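Local structure of epoxyqueuosine reductase (Streptococcus thermophilus, 5D6S) at residues 240-245 / 254-259; 291-296 / 323-328; 297-302 / 306-311; 328-333 / 357-362. The protein binds cobalamin and two iron/sulfur clusters within a single chain and belongs to the QueG family of epoxyqueuosine reductases. All blocks are in the same frame, centred on the assembly; numbering follows the deposited sequence.

Contact 1. Residues 240-245 / 254-259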
loop_
_atom_site.group_PDB
_atom_site.type_symbol
_atom_site.label_atom_id
_atom_site.label_comp_id
_atom_site.label_asym_id
_atom_site.label_seq_id
_atom_site.Cartn_x
_atom_site.Cartn_y
_atom_site.Cartn_z
ATOM N N PHE A 240 -2.153 6.121 -1.965
ATOM C CA PHE A 240 -1.663 7.223 -1.165
ATOM C C PHE A 240 -2.821 7.868 -0.460
ATOM O O PHE A 240 -2.751 8.131 0.730
ATOM C CB PHE A 240 -0.912 8.241 -2.041
ATOM C CG PHE A 240 -0.533 9.504 -1.318
ATOM C CD1 PHE A 240 0.285 9.460 -0.197
ATOM C CD2 PHE A 240 -1.040 10.718 -1.714
ATOM C CE1 PHE A 240 0.618 10.624 0.478
ATOM C CE2 PHE A 240 -0.746 11.864 -1.018
ATOM C CZ PHE A 240 0.091 11.830 0.061
ATOM N N GLN A 241 -3.893 8.123 -1.187
ATOM C CA GLN A 241 -5.003 8.868 -0.615
ATOM C C GLN A 241 -5.566 8.145 0.605
ATOM O O GLN A 241 -5.889 8.776 1.619
ATOM C CB GLN A 241 -6.091 9.106 -1.634
ATOM C CG GLN A 241 -5.773 10.191 -2.646
ATOM C CD GLN A 241 -5.445 11.554 -2.072
ATOM O OE1 GLN A 241 -4.502 12.170 -2.496
ATOM N NE2 GLN A 241 -6.244 12.045 -1.140
ATOM N N THR A 242 -5.618 6.835 0.546
ATOM C CA THR A 242 -6.099 6.071 1.682
ATOM C C THR A 242 -5.147 6.196 2.875
ATOM O O THR A 242 -5.556 5.996 4.004
ATOM C CB THR A 242 -6.331 4.583 1.345
ATOM O OG1 THR A 242 -5.147 4.020 0.775
ATOM C CG2 THR A 242 -7.432 4.467 0.375
ATOM N N GLN A 243 -3.898 6.556 2.628
ATOM C CA GLN A 243 -2.897 6.662 3.680
ATOM C C GLN A 243 -2.557 8.082 4.074
ATOM O O GLN A 243 -1.938 8.288 5.116
ATOM C CB GLN A 243 -1.608 6.005 3.220
ATOM C CG GLN A 243 -1.718 4.512 3.109
ATOM C CD GLN A 243 -0.423 3.905 2.638
ATOM O OE1 GLN A 243 0.504 3.728 3.425
ATOM N NE2 GLN A 243 -0.361 3.555 1.357
ATOM N N ASP A 244 -2.932 9.055 3.246
ATOM C CA ASP A 244 -2.640 10.444 3.560
ATOM C C ASP A 244 -3.470 10.902 4.761
ATOM O O ASP A 244 -4.629 10.521 4.926
ATOM C CB ASP A 244 -2.929 11.357 2.364
ATOM C CG ASP A 244 -2.247 12.708 2.479
ATOM O OD1 ASP A 244 -1.220 12.805 3.176
ATOM O OD2 ASP A 244 -2.727 13.686 1.858
ATOM N N LYS A 245 -2.878 11.716 5.611
ATOM C CA LYS A 245 -3.601 12.281 6.737
ATOM C C LYS A 245 -4.410 13.473 6.294
ATOM O O LYS A 245 -4.297 13.917 5.185
ATOM C CB LYS A 245 -2.652 12.677 7.846
ATOM C CG LYS A 245 -2.069 11.470 8.533
ATOM C CD LYS A 245 -1.249 11.916 9.705
ATOM C CE LYS A 245 -0.875 10.746 10.578
ATOM N NZ LYS A 245 0.202 11.217 11.486
ATOM N N LYS A 254 -15.342 9.204 -3.856
ATOM C CA LYS A 254 -16.190 8.328 -4.662
ATOM C C LYS A 254 -15.362 7.154 -5.230
ATOM O O LYS A 254 -15.816 6.013 -5.291
ATOM C CB LYS A 254 -16.813 9.142 -5.775
ATOM C CG LYS A 254 -18.081 8.560 -6.339
ATOM C CD LYS A 254 -18.581 9.429 -7.489
ATOM C CE LYS A 254 -19.640 8.715 -8.323
ATOM N NZ LYS A 254 -20.067 9.538 -9.491
ATOM N N LYS A 255 -14.112 7.435 -5.569
ATOM C CA LYS A 255 -13.294 6.479 -6.282
ATOM C C LYS A 255 -12.669 5.361 -5.477
ATOM O O LYS A 255 -12.274 4.347 -6.060
ATOM C CB LYS A 255 -12.194 7.213 -7.048
ATOM C CG LYS A 255 -12.749 8.268 -7.993
ATOM C CD LYS A 255 -11.673 8.820 -8.903
ATOM C CE LYS A 255 -12.263 9.767 -9.915
ATOM N NZ LYS A 255 -11.200 10.420 -10.726
ATOM N N ILE A 256 -12.521 5.517 -4.171
ATOM C CA ILE A 256 -11.976 4.405 -3.376
ATOM C C ILE A 256 -13.046 3.346 -3.201
ATOM O O ILE A 256 -12.757 2.255 -2.684
ATOM C CB ILE A 256 -11.409 4.797 -2.008
ATOM C CG1 ILE A 256 -12.490 5.330 -1.071
ATOM C CG2 ILE A 256 -10.343 5.871 -2.154
ATOM C CD1 ILE A 256 -12.035 5.436 0.373
ATOM N N LYS A 257 -14.262 3.638 -3.681
ATOM C CA LYS A 257 -15.403 2.716 -3.581
ATOM C C LYS A 257 -15.468 2.205 -2.168
ATOM O O LYS A 257 -15.663 2.995 -1.252
ATOM C CB LYS A 257 -15.295 1.593 -4.608
ATOM C CG LYS A 257 -15.475 2.050 -6.054
ATOM C CD LYS A 257 -15.687 0.855 -6.969
ATOM C CE LYS A 257 -16.458 1.219 -8.236
ATOM N NZ LYS A 257 -15.635 2.009 -9.186
ATOM N N THR A 258 -15.214 0.922 -1.966
ATOM C CA THR A 258 -15.195 0.342 -0.608
ATOM C C THR A 258 -13.809 -0.121 -0.190
ATOM O O THR A 258 -13.640 -0.745 0.832
ATOM C CB THR A 258 -16.166 -0.859 -0.504
ATOM O OG1 THR A 258 -15.773 -1.886 -1.428
ATOM C CG2 THR A 258 -17.585 -0.412 -0.822
ATOM N N VAL A 259 -12.801 0.206 -0.980
ATOM C CA VAL A 259 -11.426 -0.180 -0.661
ATOM C C VAL A 259 -10.853 0.857 0.285
ATOM O O VAL A 259 -10.467 1.946 -0.161
ATOM C CB VAL A 259 -10.543 -0.286 -1.926
ATOM C CG1 VAL A 259 -9.157 -0.748 -1.548
ATOM C CG2 VAL A 259 -11.131 -1.285 -2.916
#
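Thr-242 and Ile-256 face each other through one methyl apiece, with CG2 of the threonine 4.1 Å from CG2 of the isoleucine. The two side chains lie antiparallel, methyl beside methyl. In both residues CG2 lies anti to the carbonyl carbon, which turns it across the gap. The other branch of Thr-242, OG1, sits between N and C (chi1 54°) and bonds to Ser-239 O, with Leu-238 O and Gly-262 N as further partners. The hydroxyl is thus engaged by other partners, and the methyl makes the contact. The same CG2 of Thr-242 comes 4.0 Å from Val-259 O, a van der Waals approach to a backbone carbonyl. That carbonyl is brought there by a type II' turn from Ile-256 to Val-259, closed by Val-259 N to Ile-256 O at 2.7 Å, with Lys-257 leaving helical geometry at positive phi. The contact is small but buried, and it lies within the 4Fe-4S double cluster binding region. Phe-240 and Gln-243 touch cobalamin, while the side chain of Ile-256 is about 8 Å from an iron/sulfur cluster. Helix 238-243 thus meets the turn that follows helix 250-255, and helix 318-331 joins both segments: Asn-324 ND2 bonds to Thr-242 O and Asn-331 ND2 to Lys-257 O.

Contact 2. Residues 291-296 / 323-328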
loop_
_atom_site.group_PDB
_atom_site.type_symbol
_atom_site.label_atom_id
_atom_site.label_comp_id
_atom_site.label_asym_id
_atom_site.label_seq_id
_atom_site.Cartn_x
_atom_site.Cartn_y
_atom_site.Cartn_z
ATOM N N PRO A 291 -13.260 -6.034 6.405
ATOM C CA PRO A 291 -13.828 -5.712 7.694
ATOM C C PRO A 291 -15.197 -5.110 7.621
ATOM O O PRO A 291 -15.535 -4.393 6.682
ATOM C CB PRO A 291 -12.825 -4.721 8.279
ATOM C CG PRO A 291 -12.225 -4.064 7.104
ATOM C CD PRO A 291 -12.221 -5.063 6.003
ATOM N N GLU A 292 -15.994 -5.459 8.611
ATOM C CA GLU A 292 -17.347 -4.952 8.740
ATOM C C GLU A 292 -17.188 -3.505 9.189
ATOM O O GLU A 292 -16.494 -3.220 10.167
ATOM C CB GLU A 292 -18.137 -5.788 9.767
ATOM C CG GLU A 292 -18.331 -7.269 9.384
ATOM C CD GLU A 292 -18.945 -8.097 10.508
ATOM O OE1 GLU A 292 -20.158 -8.428 10.450
ATOM O OE2 GLU A 292 -18.227 -8.372 11.484
ATOM N N LEU A 293 -17.811 -2.594 8.458
ATOM C CA LEU A 293 -17.512 -1.173 8.584
ATOM C C LEU A 293 -18.015 -0.539 9.883
ATOM O O LEU A 293 -17.239 0.102 10.581
ATOM C CB LEU A 293 -18.059 -0.414 7.380
ATOM C CG LEU A 293 -17.401 -0.914 6.067
ATOM C CD1 LEU A 293 -18.230 -0.517 4.857
ATOM C CD2 LEU A 293 -15.980 -0.400 5.952
ATOM N N LEU A 294 -19.288 -0.718 10.231
ATOM C CA LEU A 294 -19.819 -0.054 11.410
ATOM C C LEU A 294 -19.158 -0.581 12.684
ATOM O O LEU A 294 -18.886 0.209 13.616
ATOM C CB LEU A 294 -21.342 -0.162 11.476
ATOM C CG LEU A 294 -22.066 0.688 10.432
ATOM C CD1 LEU A 294 -23.485 0.180 10.228
ATOM C CD2 LEU A 294 -22.051 2.161 10.842
ATOM N N PRO A 295 -18.874 -1.900 12.738
ATOM C CA PRO A 295 -18.126 -2.383 13.912
ATOM C C PRO A 295 -16.713 -1.832 13.914
ATOM O O PRO A 295 -16.179 -1.497 14.982
ATOM C CB PRO A 295 -18.116 -3.908 13.746
ATOM C CG PRO A 295 -19.309 -4.217 12.901
ATOM C CD PRO A 295 -19.491 -3.008 11.989
ATOM N N PHE A 296 -16.126 -1.698 12.728
ATOM C CA PHE A 296 -14.823 -1.036 12.603
ATOM C C PHE A 296 -14.811 0.395 13.159
ATOM O O PHE A 296 -13.856 0.796 13.820
ATOM C CB PHE A 296 -14.396 -0.991 11.162
ATOM C CG PHE A 296 -12.968 -0.605 10.977
ATOM C CD1 PHE A 296 -11.960 -1.491 11.296
ATOM C CD2 PHE A 296 -12.634 0.652 10.493
ATOM C CE1 PHE A 296 -10.640 -1.142 11.137
ATOM C CE2 PHE A 296 -11.318 1.004 10.306
ATOM C CZ PHE A 296 -10.319 0.101 10.622
ATOM N N ARG A 323 -11.763 7.105 8.856
ATOM C CA ARG A 323 -12.165 8.083 7.860
ATOM C C ARG A 323 -12.606 7.353 6.577
ATOM O O ARG A 323 -13.648 7.639 6.016
ATOM C CB ARG A 323 -11.010 9.084 7.532
ATOM C CG ARG A 323 -11.170 9.708 6.150
ATOM C CD ARG A 323 -10.352 10.933 5.829
ATOM N NE ARG A 323 -8.933 10.846 5.401
ATOM C CZ ARG A 323 -8.220 9.773 5.084
ATOM N NH1 ARG A 323 -8.700 8.540 5.086
ATOM N NH2 ARG A 323 -6.960 9.944 4.756
ATOM N N ASN A 324 -11.749 6.450 6.096
ATOM C CA ASN A 324 -11.998 5.733 4.859
ATOM C C ASN A 324 -13.261 4.883 4.946
ATOM O O ASN A 324 -14.013 4.770 3.985
ATOM C CB ASN A 324 -10.814 4.825 4.506
ATOM C CG ASN A 324 -9.546 5.604 4.258
ATOM O OD1 ASN A 324 -9.589 6.804 4.006
ATOM N ND2 ASN A 324 -8.411 4.931 4.312
ATOM N N ALA A 325 -13.498 4.319 6.115
ATOM C CA ALA A 325 -14.654 3.488 6.327
ATOM C C ALA A 325 -15.910 4.315 6.230
ATOM O O ALA A 325 -16.922 3.855 5.683
ATOM C CB ALA A 325 -14.562 2.782 7.686
ATOM N N ILE A 326 -15.870 5.536 6.767
ATOM C CA ILE A 326 -17.011 6.463 6.622
ATOM C C ILE A 326 -17.243 6.722 5.148
ATOM O O ILE A 326 -18.380 6.724 4.667
ATOM C CB ILE A 326 -16.779 7.771 7.363
ATOM C CG1 ILE A 326 -16.859 7.515 8.865
ATOM C CG2 ILE A 326 -17.824 8.796 6.963
ATOM C CD1 ILE A 326 -16.193 8.593 9.672
ATOM N N ILE A 327 -16.157 6.872 4.413
ATOM C CA ILE A 327 -16.281 7.088 2.996
ATOM C C ILE A 327 -16.905 5.875 2.303
ATOM O O ILE A 327 -17.732 6.030 1.393
ATOM C CB ILE A 327 -14.947 7.469 2.382
ATOM C CG1 ILE A 327 -14.543 8.859 2.902
ATOM C CG2 ILE A 327 -15.050 7.495 0.867
ATOM C CD1 ILE A 327 -13.085 9.231 2.682
ATOM N N ALA A 328 -16.486 4.683 2.695
ATOM C CA ALA A 328 -17.022 3.462 2.100
ATOM C C ALA A 328 -18.514 3.401 2.350
ATOM O O ALA A 328 -19.305 3.213 1.419
ATOM C CB ALA A 328 -16.348 2.236 2.706
#
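The ring of Phe-296 meets helix 318-331 through its CD2 atom, which lies 4.0 Å from Ala-325 CB. Phe-308 of helix 301-308 packs against the ring edge-to-face (T-shaped), and Leu-321 touches the same ring. The phenylalanine reaches this place because CG lies anti to the backbone N (chi1 -168°), which throws the ring out from the short helix 293-296 toward the alanine. One turn earlier Leu-293 works as a fork. Its CG is anti to the carbonyl carbon (chi1 -61°), and its two methyls meet two small residues: CD2 lies nearest Ala-325, 3.9 Å from its CB, while CD1 lies nearest Ala-328, 4.0 Å from its CB, with CD2 also close to Ala-328 CB. Ala-325 and Ala-328 are three residues apart and so offer methyls from the same side of their helix. Ala-325 CB meets both Leu-293 and Phe-296, and the CA of Ala-325 approaches that of Leu-293 to 5.9 Å, a closeness that the small alanine side chain permits. The interface is wholly apolar and buried. Helix 293-296 begins after Glu-292, its N-cap residue, whose carbonyl receives the bond from Phe-296 N at 3.0 Å and whose OE1 bonds to Thr-112 OG1. On another side of helix 318-331, Ile-326 packs on helices 338-347 and 351-364. Short and long helices stacked through alanine and leucine in this way are consistent with the helical, HEAT-like C-terminal part known from this family.

Contact 3. Residues 297-302 / 306-311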
loop_
_atom_site.group_PDB
_atom_site.type_symbol
_atom_site.label_atom_id
_atom_site.label_comp_id
_atom_site.label_asym_id
_atom_site.label_seq_id
_atom_site.Cartn_x
_atom_site.Cartn_y
_atom_site.Cartn_z
ATOM N N LEU A 297 -15.886 1.142 12.913
ATOM C CA LEU A 297 -16.020 2.486 13.467
ATOM C C LEU A 297 -16.209 2.502 14.962
ATOM O O LEU A 297 -16.204 3.561 15.535
ATOM C CB LEU A 297 -17.174 3.244 12.813
ATOM C CG LEU A 297 -17.044 3.527 11.321
ATOM C CD1 LEU A 297 -18.291 4.186 10.771
ATOM C CD2 LEU A 297 -15.850 4.409 11.061
ATOM N N GLU A 298 -16.405 1.354 15.604
ATOM C CA GLU A 298 -16.523 1.313 17.073
ATOM C C GLU A 298 -15.166 1.133 17.734
ATOM O O GLU A 298 -15.027 1.284 18.933
ATOM C CB GLU A 298 -17.419 0.165 17.559
ATOM C CG GLU A 298 -18.860 0.213 17.107
ATOM C CD GLU A 298 -19.579 1.474 17.544
ATOM O OE1 GLU A 298 -19.436 1.895 18.715
ATOM O OE2 GLU A 298 -20.308 2.035 16.689
ATOM N N LEU A 299 -14.146 0.824 16.969
ATOM C CA LEU A 299 -12.858 0.517 17.573
ATOM C C LEU A 299 -12.201 1.720 18.225
ATOM O O LEU A 299 -12.270 2.831 17.717
ATOM C CB LEU A 299 -11.915 -0.068 16.526
ATOM C CG LEU A 299 -12.371 -1.445 16.021
ATOM C CD1 LEU A 299 -11.611 -1.873 14.777
ATOM C CD2 LEU A 299 -12.174 -2.478 17.125
ATOM N N THR A 300 -11.563 1.465 19.360
ATOM C CA THR A 300 -10.727 2.441 20.054
ATOM C C THR A 300 -9.273 2.170 19.699
ATOM O O THR A 300 -8.965 1.198 19.033
ATOM C CB THR A 300 -10.862 2.283 21.579
ATOM O OG1 THR A 300 -10.423 0.970 21.947
ATOM C CG2 THR A 300 -12.297 2.456 22.018
ATOM N N ASN A 301 -8.363 3.024 20.137
ATOM C CA ASN A 301 -6.949 2.753 19.909
ATOM C C ASN A 301 -6.532 1.393 20.427
ATOM O O ASN A 301 -5.758 0.693 19.773
ATOM C CB ASN A 301 -6.062 3.814 20.553
ATOM C CG ASN A 301 -6.098 5.128 19.802
ATOM O OD1 ASN A 301 -6.256 5.166 18.568
ATOM N ND2 ASN A 301 -5.959 6.210 20.523
ATOM N N LYS A 302 -7.039 1.039 21.613
ATOM C CA LYS A 302 -6.738 -0.235 22.244
ATOM C C LYS A 302 -7.320 -1.397 21.443
ATOM O O LYS A 302 -6.579 -2.317 21.090
ATOM C CB LYS A 302 -7.264 -0.280 23.682
ATOM C CG LYS A 302 -6.700 -1.423 24.512
ATOM C CD LYS A 302 -7.322 -1.531 25.904
ATOM C CE LYS A 302 -8.467 -2.531 25.899
ATOM N NZ LYS A 302 -8.992 -2.774 27.264
ATOM N N GLU A 306 -5.262 -4.440 19.325
ATOM C CA GLU A 306 -5.445 -5.861 19.561
ATOM C C GLU A 306 -5.859 -6.594 18.295
ATOM O O GLU A 306 -5.471 -7.722 18.098
ATOM C CB GLU A 306 -6.462 -6.104 20.697
ATOM C CG GLU A 306 -5.905 -5.782 22.096
ATOM C CD GLU A 306 -6.970 -5.469 23.158
ATOM O OE1 GLU A 306 -8.164 -5.757 22.946
ATOM O OE2 GLU A 306 -6.596 -4.936 24.228
ATOM N N THR A 307 -6.681 -5.981 17.453
ATOM C CA THR A 307 -7.341 -6.708 16.359
ATOM C C THR A 307 -6.697 -6.521 14.983
ATOM O O THR A 307 -6.817 -7.399 14.133
ATOM C CB THR A 307 -8.829 -6.289 16.225
ATOM O OG1 THR A 307 -8.944 -4.879 16.409
ATOM C CG2 THR A 307 -9.695 -6.985 17.254
ATOM N N PHE A 308 -6.091 -5.363 14.768
ATOM C CA PHE A 308 -5.596 -4.948 13.470
ATOM C C PHE A 308 -4.139 -4.554 13.511
ATOM O O PHE A 308 -3.524 -4.295 12.461
ATOM C CB PHE A 308 -6.392 -3.742 12.957
ATOM C CG PHE A 308 -7.672 -4.107 12.254
ATOM C CD1 PHE A 308 -8.851 -4.248 12.955
ATOM C CD2 PHE A 308 -7.678 -4.330 10.888
ATOM C CE1 PHE A 308 -10.028 -4.610 12.319
ATOM C CE2 PHE A 308 -8.848 -4.661 10.240
ATOM C CZ PHE A 308 -10.032 -4.812 10.958
ATOM N N GLY A 309 -3.561 -4.550 14.709
ATOM C CA GLY A 309 -2.224 -3.993 14.925
ATOM C C GLY A 309 -1.085 -4.713 14.226
ATOM O O GLY A 309 0.011 -4.181 14.110
ATOM N N MET A 310 -1.352 -5.928 13.772
ATOM C CA MET A 310 -0.351 -6.800 13.171
ATOM C C MET A 310 -0.222 -6.589 11.672
ATOM O O MET A 310 0.730 -7.073 11.083
ATOM C CB MET A 310 -0.766 -8.255 13.381
ATOM C CG MET A 310 -1.909 -8.666 12.449
ATOM S SD MET A 310 -3.331 -9.456 13.208
ATOM C CE MET A 310 -3.850 -8.246 14.423
ATOM N N ILE A 311 -1.205 -5.949 11.045
ATOM C CA ILE A 311 -1.166 -5.793 9.580
ATOM C C ILE A 311 -0.383 -4.539 9.170
ATOM O O ILE A 311 -0.232 -3.583 9.936
ATOM C CB ILE A 311 -2.579 -5.803 8.907
ATOM C CG1 ILE A 311 -3.365 -4.519 9.194
ATOM C CG2 ILE A 311 -3.392 -7.014 9.346
ATOM C CD1 ILE A 311 -4.582 -4.344 8.310
#
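Lys-302 and Glu-306 stand one turn apart on helix 301-308 and make an ordinary i to i+4 helical pair. Glu-306 N donates to Lys-302 O at 3.1 Å, with an N-H...O angle of 170°. Thr-300 is the N-cap of this helix, and its N bonds to Ser-303 OG, a bond of the kind used in a capping box. From the backbone, the side chain of Glu-306 climbs over the same carbonyl. CB, CG and CD all keep within 3.8 Å of Lys-302 O. With CG anti to the carbonyl carbon (chi1 -73°) and the chain extended beyond it, OE2 is carried onto the lysine's aliphatic part, 3.5 Å from Lys-302 CG and 3.5 Å from Lys-302 CE. The lysine bends at chi3, and its NZ remains 4.4 Å from Glu-306 OE2. That is beyond a salt bridge, though the opposite charges probably still attract. Both residues are exposed and touch a crystal neighbour, which may influence their poses. The apolar half of the contact lies further from solvent, where the side chain of Leu-299 folds back against the end of the helix. Its CD2 passes Thr-307 OG1, a hydroxyl bonded to Ser-303 O, while Leu-299 CD1 rests 4.0 Å from Phe-308 CE1, the two side chains crossing at about a right angle.

Contact 4. Residues 328-333 / 357-362; sequences ALANLH and AIWALG
Helices 318-331 and 351-364 run in nearly the same direction here and come so close that the CA atoms of Ala-330 and Ala-360 are 4.9 Å apart. Their methyls meet directly, Ala-330 CB lying 3.7 Å from Ala-360 CB. The six-membered ring of Trp-359 also meets this methyl: CZ3 is 3.6 Å from Ala-330 CB, and CH2 lies a little farther off. Placing CG anti to the backbone N (chi1 172°) swings the six-membered ring back toward the neighbouring helix. Asn-331 comes to the rim of that ring, its OD1 near the indole plane and 4.3 Å from Trp-359 CH2. The amide's ND2 is held by Lys-257 O and Arg-253 O, and Arg-253 also makes a cation-pi contact with the tryptophan, so the end of helix 250-255 and the turn after it border this side. Just beyond, helix 318-331 ends in a Schellman motif at His-333. Helix 338-347 lies between the two helices in sequence and packs on Ala-357, Ile-358 and Leu-361. Like-directed helices in close alanine contact, with an intervening helix alongside, are consistent with the HEAT-like stacking of an alpha-solenoid.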
loop_
_atom_site.group_PDB
_atom_site.type_symbol
_atom_site.label_atom_id
_atom_site.label_comp_id
_atom_site.label_asym_id
_atom_site.label_seq_id
_atom_site.Cartn_x
_atom_site.Cartn_y
_atom_site.Cartn_z
ATOM N N ALA A 328 -16.486 4.683 2.695
ATOM C CA ALA A 328 -17.022 3.462 2.100
ATOM C C ALA A 328 -18.514 3.401 2.350
ATOM O O ALA A 328 -19.305 3.213 1.419
ATOM C CB ALA A 328 -16.348 2.236 2.706
ATOM N N LEU A 329 -18.903 3.588 3.613
ATOM C CA LEU A 329 -20.324 3.626 3.959
ATOM C C LEU A 329 -21.111 4.645 3.122
ATOM O O LEU A 329 -22.245 4.375 2.730
ATOM C CB LEU A 329 -20.505 3.934 5.432
ATOM C CG LEU A 329 -20.095 2.771 6.294
ATOM C CD1 LEU A 329 -20.072 3.221 7.752
ATOM C CD2 LEU A 329 -21.026 1.592 6.113
ATOM N N ALA A 330 -20.516 5.804 2.847
ATOM C CA ALA A 330 -21.187 6.757 1.999
ATOM C C ALA A 330 -21.293 6.233 0.549
ATOM O O ALA A 330 -22.323 6.357 -0.092
ATOM C CB ALA A 330 -20.466 8.084 2.047
ATOM N N ASN A 331 -20.218 5.639 0.045
ATOM C CA ASN A 331 -20.230 5.035 -1.287
ATOM C C ASN A 331 -21.213 3.874 -1.454
ATOM O O ASN A 331 -21.717 3.645 -2.551
ATOM C CB ASN A 331 -18.823 4.574 -1.668
ATOM C CG ASN A 331 -17.937 5.735 -2.027
ATOM O OD1 ASN A 331 -18.436 6.846 -2.319
ATOM N ND2 ASN A 331 -16.626 5.516 -1.998
ATOM N N LEU A 332 -21.503 3.160 -0.370
ATOM C CA LEU A 332 -22.569 2.174 -0.362
ATOM C C LEU A 332 -23.977 2.731 -0.099
ATOM O O LEU A 332 -24.927 1.945 -0.066
ATOM C CB LEU A 332 -22.280 1.103 0.684
ATOM C CG LEU A 332 -21.007 0.313 0.427
ATOM C CD1 LEU A 332 -20.607 -0.450 1.674
ATOM C CD2 LEU A 332 -21.201 -0.634 -0.749
ATOM N N HIS A 333 -24.129 4.048 0.089
ATOM C CA HIS A 333 -25.440 4.647 0.436
ATOM C C HIS A 333 -26.154 3.970 1.621
ATOM O O HIS A 333 -27.388 3.844 1.627
ATOM C CB HIS A 333 -26.347 4.620 -0.784
ATOM C CG HIS A 333 -25.686 5.142 -2.010
ATOM N ND1 HIS A 333 -25.501 6.490 -2.227
ATOM C CD2 HIS A 333 -25.132 4.506 -3.068
ATOM C CE1 HIS A 333 -24.856 6.662 -3.366
ATOM N NE2 HIS A 333 -24.624 5.475 -3.897
ATOM N N ALA A 357 -18.124 12.615 7.954
ATOM C CA ALA A 357 -19.480 12.155 8.239
ATOM C C ALA A 357 -20.559 13.130 7.730
ATOM O O ALA A 357 -21.563 12.694 7.180
ATOM C CB ALA A 357 -19.658 11.906 9.725
ATOM N N ILE A 358 -20.352 14.434 7.906
ATOM C CA ILE A 358 -21.296 15.419 7.394
ATOM C C ILE A 358 -21.485 15.264 5.891
ATOM O O ILE A 358 -22.606 15.156 5.409
ATOM C CB ILE A 358 -20.816 16.843 7.708
ATOM C CG1 ILE A 358 -21.056 17.130 9.191
ATOM C CG2 ILE A 358 -21.554 17.856 6.852
ATOM C CD1 ILE A 358 -20.391 18.386 9.640
ATOM N N TRP A 359 -20.368 15.156 5.164
ATOM C CA TRP A 359 -20.414 14.831 3.760
ATOM C C TRP A 359 -21.195 13.546 3.524
ATOM O O TRP A 359 -22.029 13.472 2.627
ATOM C CB TRP A 359 -18.988 14.674 3.193
ATOM C CG TRP A 359 -18.939 14.154 1.771
ATOM C CD1 TRP A 359 -19.235 14.849 0.638
ATOM C CD2 TRP A 359 -18.597 12.839 1.350
ATOM N NE1 TRP A 359 -19.081 14.047 -0.474
ATOM C CE2 TRP A 359 -18.681 12.811 -0.063
ATOM C CE3 TRP A 359 -18.209 11.688 2.016
ATOM C CZ2 TRP A 359 -18.411 11.668 -0.808
ATOM C CZ3 TRP A 359 -17.931 10.526 1.263
ATOM C CH2 TRP A 359 -18.038 10.533 -0.126
ATOM N N ALA A 360 -20.869 12.526 4.295
ATOM C CA ALA A 360 -21.424 11.190 4.093
ATOM C C ALA A 360 -22.963 11.214 4.190
ATOM O O ALA A 360 -23.658 10.513 3.418
ATOM C CB ALA A 360 -20.814 10.194 5.071
ATOM N N LEU A 361 -23.505 12.028 5.094
ATOM C CA LEU A 361 -24.968 12.147 5.160
ATOM C C LEU A 361 -25.555 12.736 3.880
ATOM O O LEU A 361 -26.639 12.336 3.459
ATOM C CB LEU A 361 -25.401 12.945 6.362
ATOM C CG LEU A 361 -25.177 12.262 7.707
ATOM C CD1 LEU A 361 -25.448 13.253 8.813
ATOM C CD2 LEU A 361 -26.044 11.040 7.896
ATOM N N GLY A 362 -24.830 13.648 3.242
ATOM C CA GLY A 362 -25.300 14.223 1.995
ATOM C C GLY A 362 -25.317 13.229 0.850
ATOM O O GLY A 362 -25.968 13.437 -0.171
#

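In the fold
Contacts 1, 2 and 4 are buried, whereas contact 3 lies at the surface, and their chemistry follows: methyl and ring packing inside, a mixed charged and apolar pair of patches outside. Helix 318-331 is common ground for contacts 2 and 4, which share Ala-328 but use different sides of that helix, its Ala-325/Ala-328 side in one and Ala-330 in the other. Contact 1 includes residues of the cobalamin pocket and touches contacts 2 and 4, so the cluster-binding region packs directly against the C-terminal helices. Contact 3 closes within the chain span bracketed by contact 2 and joins it through aromatic packing, yet remains about 10 Å from contact 1 at the nearest atoms.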